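VIN1 (PDB 6BFI) binds actin filaments and, as a vinculin homolog of a sponge, may play a role in cell-cell adhesion. Local coordinates at residues S140-L145 against K237-I242; T159-L164 against I204-I209; S170-V175 against S193-V198. All blocks are in the same frame, centred on the assembly; numbering follows the deposited sequence.

Interaction 1. Residues S140-L145 against K237-I242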
loop_
_atom_site.group_PDB
_atom_site.type_symbol
_atom_site.label_atom_id
_atom_site.label_comp_id
_atom_site.label_asym_id
_atom_site.label_seq_id
_atom_site.Cartn_x
_atom_site.Cartn_y
_atom_site.Cartn_z
ATOM N N SER A 140 11.721 5.226 -28.544
ATOM C CA SER A 140 12.508 4.534 -29.561
ATOM C C SER A 140 12.584 3.037 -29.271
ATOM O O SER A 140 12.276 2.207 -30.139
ATOM C CB SER A 140 13.909 5.140 -29.660
ATOM O OG SER A 140 14.700 4.809 -28.534
ATOM N N VAL A 141 12.973 2.670 -28.044
ATOM C CA VAL A 141 13.109 1.246 -27.737
ATOM C C VAL A 141 11.749 0.552 -27.783
ATOM O O VAL A 141 11.624 -0.577 -28.285
ATOM C CB VAL A 141 13.814 1.057 -26.380
ATOM C CG1 VAL A 141 13.136 1.872 -25.304
ATOM C CG2 VAL A 141 13.853 -0.410 -25.997
ATOM N N GLN A 142 10.708 1.225 -27.289
ATOM C CA GLN A 142 9.366 0.655 -27.338
ATOM C C GLN A 142 8.931 0.388 -28.774
ATOM O O GLN A 142 8.336 -0.656 -29.067
ATOM C CB GLN A 142 8.381 1.592 -26.645
ATOM C CG GLN A 142 6.968 1.064 -26.585
ATOM C CD GLN A 142 5.990 2.102 -26.089
ATOM O OE1 GLN A 142 6.103 3.286 -26.410
ATOM N NE2 GLN A 142 5.023 1.666 -25.294
ATOM N N GLU A 143 9.223 1.319 -29.683
ATOM C CA GLU A 143 8.895 1.113 -31.089
ATOM C C GLU A 143 9.684 -0.050 -31.674
ATOM O O GLU A 143 9.144 -0.841 -32.455
ATOM C CB GLU A 143 9.155 2.390 -31.887
ATOM C CG GLU A 143 8.167 3.512 -31.611
ATOM C CD GLU A 143 8.676 4.864 -32.071
ATOM O OE1 GLU A 143 9.749 4.913 -32.712
ATOM O OE2 GLU A 143 8.005 5.879 -31.789
ATOM N N TYR A 144 10.963 -0.177 -31.306
ATOM C CA TYR A 144 11.756 -1.274 -31.849
ATOM C C TYR A 144 11.342 -2.629 -31.289
ATOM O O TYR A 144 11.679 -3.657 -31.885
ATOM C CB TYR A 144 13.247 -1.045 -31.595
ATOM C CG TYR A 144 14.127 -2.029 -32.338
ATOM C CD1 TYR A 144 14.144 -2.063 -33.726
ATOM C CD2 TYR A 144 14.934 -2.928 -31.652
ATOM C CE1 TYR A 144 14.939 -2.960 -34.411
ATOM C CE2 TYR A 144 15.735 -3.828 -32.329
ATOM C CZ TYR A 144 15.734 -3.839 -33.707
ATOM O OH TYR A 144 16.528 -4.734 -34.383
ATOM N N LEU A 145 10.622 -2.658 -30.162
ATOM C CA LEU A 145 10.164 -3.934 -29.616
ATOM C C LEU A 145 9.327 -4.716 -30.625
ATOM O O LEU A 145 9.427 -5.946 -30.706
ATOM C CB LEU A 145 9.366 -3.704 -28.334
ATOM C CG LEU A 145 10.180 -3.482 -27.061
ATOM C CD1 LEU A 145 9.254 -3.236 -25.882
ATOM C CD2 LEU A 145 11.086 -4.674 -26.801
ATOM N N LYS A 237 3.845 -7.259 -22.534
ATOM C CA LYS A 237 4.235 -6.926 -21.168
ATOM C C LYS A 237 5.323 -5.856 -21.160
ATOM O O LYS A 237 5.249 -4.880 -20.398
ATOM C CB LYS A 237 4.694 -8.184 -20.427
ATOM C CG LYS A 237 5.135 -7.912 -18.997
ATOM C CD LYS A 237 5.419 -9.191 -18.219
ATOM C CE LYS A 237 4.142 -9.925 -17.844
ATOM N NZ LYS A 237 4.413 -11.107 -16.970
ATOM N N LEU A 238 6.337 -6.014 -22.017
ATOM C CA LEU A 238 7.371 -4.987 -22.130
ATOM C C LEU A 238 6.783 -3.660 -22.595
ATOM O O LEU A 238 7.110 -2.598 -22.047
ATOM C CB LEU A 238 8.468 -5.452 -23.086
ATOM C CG LEU A 238 9.503 -6.429 -22.529
ATOM C CD1 LEU A 238 10.312 -7.052 -23.656
ATOM C CD2 LEU A 238 10.419 -5.719 -21.546
ATOM N N PHE A 239 5.906 -3.705 -23.602
ATOM C CA PHE A 239 5.281 -2.491 -24.124
ATOM C C PHE A 239 4.539 -1.739 -23.026
ATOM O O PHE A 239 4.672 -0.516 -22.892
ATOM C CB PHE A 239 4.332 -2.857 -25.267
ATOM C CG PHE A 239 3.688 -1.675 -25.934
ATOM C CD1 PHE A 239 4.270 -1.094 -27.046
ATOM C CD2 PHE A 239 2.493 -1.154 -25.461
ATOM C CE1 PHE A 239 3.681 -0.010 -27.669
ATOM C CE2 PHE A 239 1.899 -0.069 -26.077
ATOM C CZ PHE A 239 2.494 0.505 -27.181
ATOM N N ILE A 240 3.751 -2.463 -22.227
ATOM C CA ILE A 240 2.954 -1.840 -21.177
ATOM C C ILE A 240 3.853 -1.267 -20.089
ATOM O O ILE A 240 3.650 -0.134 -19.632
ATOM C CB ILE A 240 1.944 -2.858 -20.614
ATOM C CG1 ILE A 240 0.798 -3.063 -21.611
ATOM C CG2 ILE A 240 1.423 -2.418 -19.252
ATOM C CD1 ILE A 240 -0.126 -4.204 -21.263
ATOM N N ALA A 241 4.867 -2.029 -19.665
ATOM C CA ALA A 241 5.800 -1.515 -18.665
ATOM C C ALA A 241 6.463 -0.226 -19.134
ATOM O O ALA A 241 6.589 0.734 -18.362
ATOM C CB ALA A 241 6.857 -2.569 -18.339
ATOM N N ILE A 242 6.889 -0.177 -20.398
ATOM C CA ILE A 242 7.533 1.031 -20.904
ATOM C C ILE A 242 6.531 2.177 -20.994
ATOM O O ILE A 242 6.877 3.340 -20.741
ATOM C CB ILE A 242 8.210 0.748 -22.257
ATOM C CG1 ILE A 242 9.348 -0.253 -22.073
ATOM C CG2 ILE A 242 8.742 2.035 -22.877
ATOM C CD1 ILE A 242 10.098 -0.571 -23.363
#
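Gln142 and Phe239 face each other, with CA atoms 6.1 Å apart, where the segments 140-145 and 237-242 run antiparallel at 163°. The segment axes approach to 9.9 Å. The amide of Gln142 lies over one face of the Phe239 ring: NE2 sits above the ring centre, 3.1 Å from the plane, and the two planes are only 29° apart, nearer to stacking than to an N-H pointing into the pi cloud. The extended Gln142 chain, with CG anti to the backbone N (chi1 -177°), carries the amide across to the other helix. There NE2 gives a weak, bent hydrogen bond to Phe239 O, while its stronger partner is the carboxylate of Glu243; OE1 is bonded to Arg139. Beside this polar edge the contact is aliphatic. Leu145 CD1 meets the end of Ile242 tip to tip, CD1 to CD1 at 3.8 Å, and also rests on Leu238 CB (3.7 Å), where the two leucines cross at about a right angle. Ile242 CG2 packs against Gln142 CB. Val141 and Leu145 also touch helix 154-178, and Leu238 touches helix 185-215, so the pair forms one side of an antiparallel four-helix bundle, the building unit of the vinculin family.

Interaction 2. Residues T159-L164 against I204-I209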
loop_
_atom_site.group_PDB
_atom_site.type_symbol
_atom_site.label_atom_id
_atom_site.label_comp_id
_atom_site.label_asym_id
_atom_site.label_seq_id
_atom_site.Cartn_x
_atom_site.Cartn_y
_atom_site.Cartn_z
ATOM N N THR A 159 20.704 -10.256 -34.849
ATOM C CA THR A 159 20.793 -8.841 -35.201
ATOM C C THR A 159 19.829 -8.003 -34.367
ATOM O O THR A 159 20.205 -6.961 -33.814
ATOM C CB THR A 159 20.510 -8.652 -36.690
ATOM O OG1 THR A 159 19.145 -8.993 -36.963
ATOM C CG2 THR A 159 21.426 -9.541 -37.523
ATOM N N PHE A 160 18.572 -8.446 -34.274
ATOM C CA PHE A 160 17.588 -7.758 -33.444
ATOM C C PHE A 160 18.065 -7.648 -32.003
ATOM O O PHE A 160 17.900 -6.602 -31.367
ATOM C CB PHE A 160 16.249 -8.495 -33.521
ATOM C CG PHE A 160 15.314 -8.191 -32.381
ATOM C CD1 PHE A 160 14.502 -7.070 -32.413
ATOM C CD2 PHE A 160 15.235 -9.040 -31.286
ATOM C CE1 PHE A 160 13.638 -6.795 -31.369
ATOM C CE2 PHE A 160 14.374 -8.771 -30.243
ATOM C CZ PHE A 160 13.575 -7.647 -30.283
ATOM N N LEU A 161 18.663 -8.718 -31.473
ATOM C CA LEU A 161 19.185 -8.684 -30.111
ATOM C C LEU A 161 20.272 -7.625 -29.970
ATOM O O LEU A 161 20.232 -6.791 -29.055
ATOM C CB LEU A 161 19.715 -10.068 -29.729
ATOM C CG LEU A 161 19.808 -10.496 -28.261
ATOM C CD1 LEU A 161 20.043 -11.996 -28.181
ATOM C CD2 LEU A 161 20.904 -9.752 -27.509
ATOM N N GLN A 162 21.252 -7.637 -30.879
ATOM C CA GLN A 162 22.347 -6.677 -30.811
ATOM C C GLN A 162 21.899 -5.250 -31.089
ATOM O O GLN A 162 22.666 -4.318 -30.826
ATOM C CB GLN A 162 23.462 -7.070 -31.783
ATOM C CG GLN A 162 23.318 -6.483 -33.176
ATOM C CD GLN A 162 24.484 -6.840 -34.077
ATOM O OE1 GLN A 162 25.078 -7.910 -33.946
ATOM N NE2 GLN A 162 24.823 -5.938 -34.993
ATOM N N ASN A 163 20.693 -5.052 -31.625
ATOM C CA ASN A 163 20.122 -3.714 -31.710
ATOM C C ASN A 163 19.289 -3.353 -30.488
ATOM O O ASN A 163 19.137 -2.164 -30.183
ATOM C CB ASN A 163 19.256 -3.574 -32.965
ATOM C CG ASN A 163 20.012 -3.909 -34.232
ATOM O OD1 ASN A 163 21.235 -4.035 -34.225
ATOM N ND2 ASN A 163 19.282 -4.052 -35.335
ATOM N N LEU A 164 18.755 -4.348 -29.781
ATOM C CA LEU A 164 17.879 -4.107 -28.643
ATOM C C LEU A 164 18.642 -3.902 -27.343
ATOM O O LEU A 164 18.200 -3.119 -26.495
ATOM C CB LEU A 164 16.900 -5.274 -28.478
ATOM C CG LEU A 164 15.838 -5.127 -27.385
ATOM C CD1 LEU A 164 14.856 -4.025 -27.743
ATOM C CD2 LEU A 164 15.114 -6.442 -27.145
ATOM N N ILE A 204 13.310 -13.495 -21.327
ATOM C CA ILE A 204 12.100 -14.247 -21.642
ATOM C C ILE A 204 11.698 -13.999 -23.088
ATOM O O ILE A 204 11.306 -14.925 -23.811
ATOM C CB ILE A 204 10.965 -13.874 -20.671
ATOM C CG1 ILE A 204 11.488 -13.796 -19.236
ATOM C CG2 ILE A 204 9.826 -14.873 -20.772
ATOM C CD1 ILE A 204 12.191 -15.041 -18.764
ATOM N N LEU A 205 11.793 -12.744 -23.530
ATOM C CA LEU A 205 11.463 -12.410 -24.909
ATOM C C LEU A 205 12.380 -13.137 -25.883
ATOM O O LEU A 205 11.908 -13.813 -26.806
ATOM C CB LEU A 205 11.546 -10.898 -25.117
ATOM C CG LEU A 205 11.349 -10.431 -26.557
ATOM C CD1 LEU A 205 10.038 -10.959 -27.111
ATOM C CD2 LEU A 205 11.399 -8.913 -26.636
ATOM N N ILE A 206 13.700 -13.022 -25.688
ATOM C CA ILE A 206 14.601 -13.675 -26.635
ATOM C C ILE A 206 14.411 -15.189 -26.606
ATOM O O ILE A 206 14.536 -15.859 -27.642
ATOM C CB ILE A 206 16.068 -13.275 -26.372
ATOM C CG1 ILE A 206 16.580 -13.872 -25.062
ATOM C CG2 ILE A 206 16.215 -11.761 -26.371
ATOM C CD1 ILE A 206 18.075 -13.731 -24.871
ATOM N N SER A 207 14.068 -15.747 -25.441
ATOM C CA SER A 207 13.828 -17.184 -25.356
ATOM C C SER A 207 12.601 -17.585 -26.167
ATOM O O SER A 207 12.660 -18.509 -26.990
ATOM C CB SER A 207 13.674 -17.600 -23.893
ATOM O OG SER A 207 13.477 -18.996 -23.779
ATOM N N SER A 208 11.479 -16.889 -25.957
ATOM C CA SER A 208 10.263 -17.185 -26.711
ATOM C C SER A 208 10.497 -17.055 -28.211
ATOM O O SER A 208 10.016 -17.883 -28.998
ATOM C CB SER A 208 9.130 -16.263 -26.259
ATOM O OG SER A 208 9.472 -14.901 -26.453
ATOM N N ILE A 209 11.242 -16.025 -28.626
ATOM C CA ILE A 209 11.608 -15.896 -30.034
ATOM C C ILE A 209 12.374 -17.127 -30.498
ATOM O O ILE A 209 12.147 -17.642 -31.601
ATOM C CB ILE A 209 12.423 -14.611 -30.266
ATOM C CG1 ILE A 209 11.602 -13.376 -29.913
ATOM C CG2 ILE A 209 12.875 -14.528 -31.709
ATOM C CD1 ILE A 209 12.406 -12.104 -29.952
#
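Phe160 projects from segment 159-164 toward Leu205 and Ile209 of segment 204-209, in a contact between two neighbouring antiparallel helices of a four-helix bundle of the vinculin type. The helix directions differ by 170°, and the axes stay 11.8 Å apart, so only the ends of long side chains meet. The Phe160 ring presents different parts to its two partners. Leu205 CD2 comes to the ring's edge, near its plane, 4.4 Å from CZ, whereas Ile209 crosses the phenylalanine side chain obliquely and brings its CD1 to 3.9 Å from CE2. The longer branch of Ile209, extended through CG1 (chi2 173°), carries that methyl across to the ring. Leu164, one turn on from Phe160, adds a methyl to the same cluster, its CD2 reaching Leu205 CD2 at 4.5 Å. Leu161 and Ile206, the pair with the nearest CA atoms (7.6 Å), meet by their CD1 methyls at the less buried flank. Other parts of the fold pack on the same residues: Leu205 also touches Val234, Ile235 and Leu238 of helix 224-249, and Phe160 and Ile209 both touch Ala148 and Ile151 of the loop after helix 102-145. The Phe160 ring further meets that of Tyr144. On helix 185-215 the buried hydroxyl of Ser208 is satisfied within its own turn: OG donates to Leu205 O at 2.7 Å, tilted 24° from the carbonyl plane, and the same oxygen accepts the backbone N-H of Ile209.

Interaction 3. Residues S170-V175 against S193-V198; sequences SMMKVV and SELGTV
Leu195 is the main bump of this contact, pushed from segment 193-198 into a hollow on segment 170-175 between Met172 and Val175. The two segments belong to consecutive helices, 154-178 and 185-215, which form an antiparallel hairpin within a four-helix bundle; they run at 161° with axes 11.1 Å apart. The floor and one wall of the hollow are Met172: Leu195 CD2 lies 4.2 Å from Met172 CA and equally close to its CG, as the two side chains slide past each other in opposite directions. The other wall is Val175, whose CG1 is 3.7 Å from Leu195 CD1 and whose CB approaches CD2, so the leucine fork straddles the valine branch. Cutting Leu195 back to an alanine is likely to open a gap between Met172 and Val175 and to leave Val175 CG1 without the leucine fork it packs on. One turn further along helix 185-215, Val198 offers a smaller bump to two methionine ends. Met172 is extended beyond CG, which carries its CE across to Val198 although the CB starts out along the flank. Met171, by contrast, bends at its last torsion (chi3 66°) and turns its CE toward Val198 CG1. The inner face continues into the rest of the bundle: Met171 packs on Cys138 and Val141 of helix 102-145, and Val198 on Leu238 of helix 224-249. Both methionine ends thus converge on a single methyl, Val198 CG1, which lies 3.6 Å from Met172 CE and 4.2 Å from Met171 CE.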
loop_
_atom_site.group_PDB
_atom_site.type_symbol
_atom_site.label_atom_id
_atom_site.label_comp_id
_atom_site.label_asym_id
_atom_site.label_seq_id
_atom_site.Cartn_x
_atom_site.Cartn_y
_atom_site.Cartn_z
ATOM N N SER A 170 20.536 2.024 -22.619
ATOM C CA SER A 170 20.418 3.478 -22.626
ATOM C C SER A 170 19.153 3.945 -21.917
ATOM O O SER A 170 19.145 5.020 -21.309
ATOM C CB SER A 170 20.439 4.002 -24.061
ATOM O OG SER A 170 19.268 3.614 -24.759
ATOM N N MET A 171 18.076 3.161 -21.988
ATOM C CA MET A 171 16.859 3.526 -21.269
ATOM C C MET A 171 17.026 3.316 -19.768
ATOM O O MET A 171 16.665 4.185 -18.961
ATOM C CB MET A 171 15.674 2.717 -21.798
ATOM C CG MET A 171 14.351 3.044 -21.124
ATOM S SD MET A 171 12.980 2.028 -21.714
ATOM C CE MET A 171 13.479 0.413 -21.123
ATOM N N MET A 172 17.591 2.170 -19.374
ATOM C CA MET A 172 17.689 1.840 -17.956
ATOM C C MET A 172 18.662 2.758 -17.225
ATOM O O MET A 172 18.443 3.086 -16.054
ATOM C CB MET A 172 18.104 0.381 -17.779
ATOM C CG MET A 172 17.083 -0.617 -18.285
ATOM S SD MET A 172 17.646 -2.314 -18.076
ATOM C CE MET A 172 16.434 -3.195 -19.054
ATOM N N LYS A 173 19.750 3.170 -17.882
ATOM C CA LYS A 173 20.671 4.085 -17.215
ATOM C C LYS A 173 20.025 5.446 -16.988
ATOM O O LYS A 173 20.292 6.102 -15.973
ATOM C CB LYS A 173 21.965 4.229 -18.020
ATOM C CG LYS A 173 21.825 4.984 -19.332
ATOM C CD LYS A 173 23.188 5.379 -19.880
ATOM C CE LYS A 173 23.068 6.388 -21.010
ATOM N NZ LYS A 173 24.361 7.082 -21.253
ATOM N N VAL A 174 19.153 5.867 -17.903
ATOM C CA VAL A 174 18.512 7.170 -17.795
ATOM C C VAL A 174 17.415 7.150 -16.737
ATOM O O VAL A 174 17.308 8.075 -15.926
ATOM C CB VAL A 174 17.984 7.600 -19.176
ATOM C CG1 VAL A 174 16.785 8.500 -19.033
ATOM C CG2 VAL A 174 19.080 8.304 -19.961
ATOM N N VAL A 175 16.593 6.098 -16.716
ATOM C CA VAL A 175 15.544 6.008 -15.703
ATOM C C VAL A 175 16.154 5.804 -14.319
ATOM O O VAL A 175 15.769 6.471 -13.346
ATOM C CB VAL A 175 14.549 4.888 -16.060
ATOM C CG1 VAL A 175 13.470 4.780 -14.997
ATOM C CG2 VAL A 175 13.931 5.153 -17.425
ATOM N N SER A 193 9.972 -0.460 -10.068
ATOM C CA SER A 193 9.243 -1.701 -10.316
ATOM C C SER A 193 9.170 -2.011 -11.808
ATOM O O SER A 193 9.416 -3.150 -12.230
ATOM C CB SER A 193 7.841 -1.617 -9.711
ATOM O OG SER A 193 7.114 -0.533 -10.260
ATOM N N GLU A 194 8.831 -1.011 -12.629
ATOM C CA GLU A 194 8.772 -1.254 -14.068
ATOM C C GLU A 194 10.155 -1.557 -14.635
ATOM O O GLU A 194 10.288 -2.365 -15.564
ATOM C CB GLU A 194 8.140 -0.063 -14.784
ATOM C CG GLU A 194 6.816 0.401 -14.194
ATOM C CD GLU A 194 5.759 -0.692 -14.151
ATOM O OE1 GLU A 194 5.762 -1.572 -15.038
ATOM O OE2 GLU A 194 4.921 -0.667 -13.223
ATOM N N LEU A 195 11.195 -0.918 -14.091
ATOM C CA LEU A 195 12.562 -1.274 -14.459
ATOM C C LEU A 195 12.824 -2.753 -14.206
ATOM O O LEU A 195 13.349 -3.463 -15.074
ATOM C CB LEU A 195 13.557 -0.410 -13.684
ATOM C CG LEU A 195 13.764 1.023 -14.175
ATOM C CD1 LEU A 195 14.643 1.794 -13.201
ATOM C CD2 LEU A 195 14.379 1.018 -15.566
ATOM N N GLY A 196 12.454 -3.235 -13.018
ATOM C CA GLY A 196 12.583 -4.655 -12.737
ATOM C C GLY A 196 11.830 -5.513 -13.736
ATOM O O GLY A 196 12.344 -6.535 -14.204
ATOM N N THR A 197 10.607 -5.099 -14.090
ATOM C CA THR A 197 9.825 -5.850 -15.069
ATOM C C THR A 197 10.570 -5.977 -16.394
ATOM O O THR A 197 10.695 -7.077 -16.945
ATOM C CB THR A 197 8.464 -5.185 -15.280
ATOM O OG1 THR A 197 7.650 -5.377 -14.118
ATOM C CG2 THR A 197 7.758 -5.785 -16.491
ATOM N N VAL A 198 11.086 -4.861 -16.915
ATOM C CA VAL A 198 11.797 -4.906 -18.192
ATOM C C VAL A 198 13.026 -5.805 -18.089
ATOM O O VAL A 198 13.266 -6.670 -18.951
ATOM C CB VAL A 198 12.171 -3.483 -18.647
ATOM C CG1 VAL A 198 12.965 -3.533 -19.939
ATOM C CG2 VAL A 198 10.922 -2.638 -18.824
#

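In the fold
The three contacts are helix pairings within one four-helix bundle made of helices 102-145, 154-178, 185-215 and 224-249. Interactions 2 and 3 use the same pair, 154-178 with 185-215, at levels with centres about 17 Å apart and no direct touch. Interaction 1 joins the other two helices and bridges these levels, its centre about 13 Å from that of interaction 2 and about 11 Å from that of interaction 3. Toward interaction 2, Leu238 CD1 packs on Leu205 CD2 (3.7 Å), and Tyr144 OH probably bonds Asn163 ND2. Toward interaction 3, Val141 CG1 touches Met171 SD at 3.6 Å, making one continuous core.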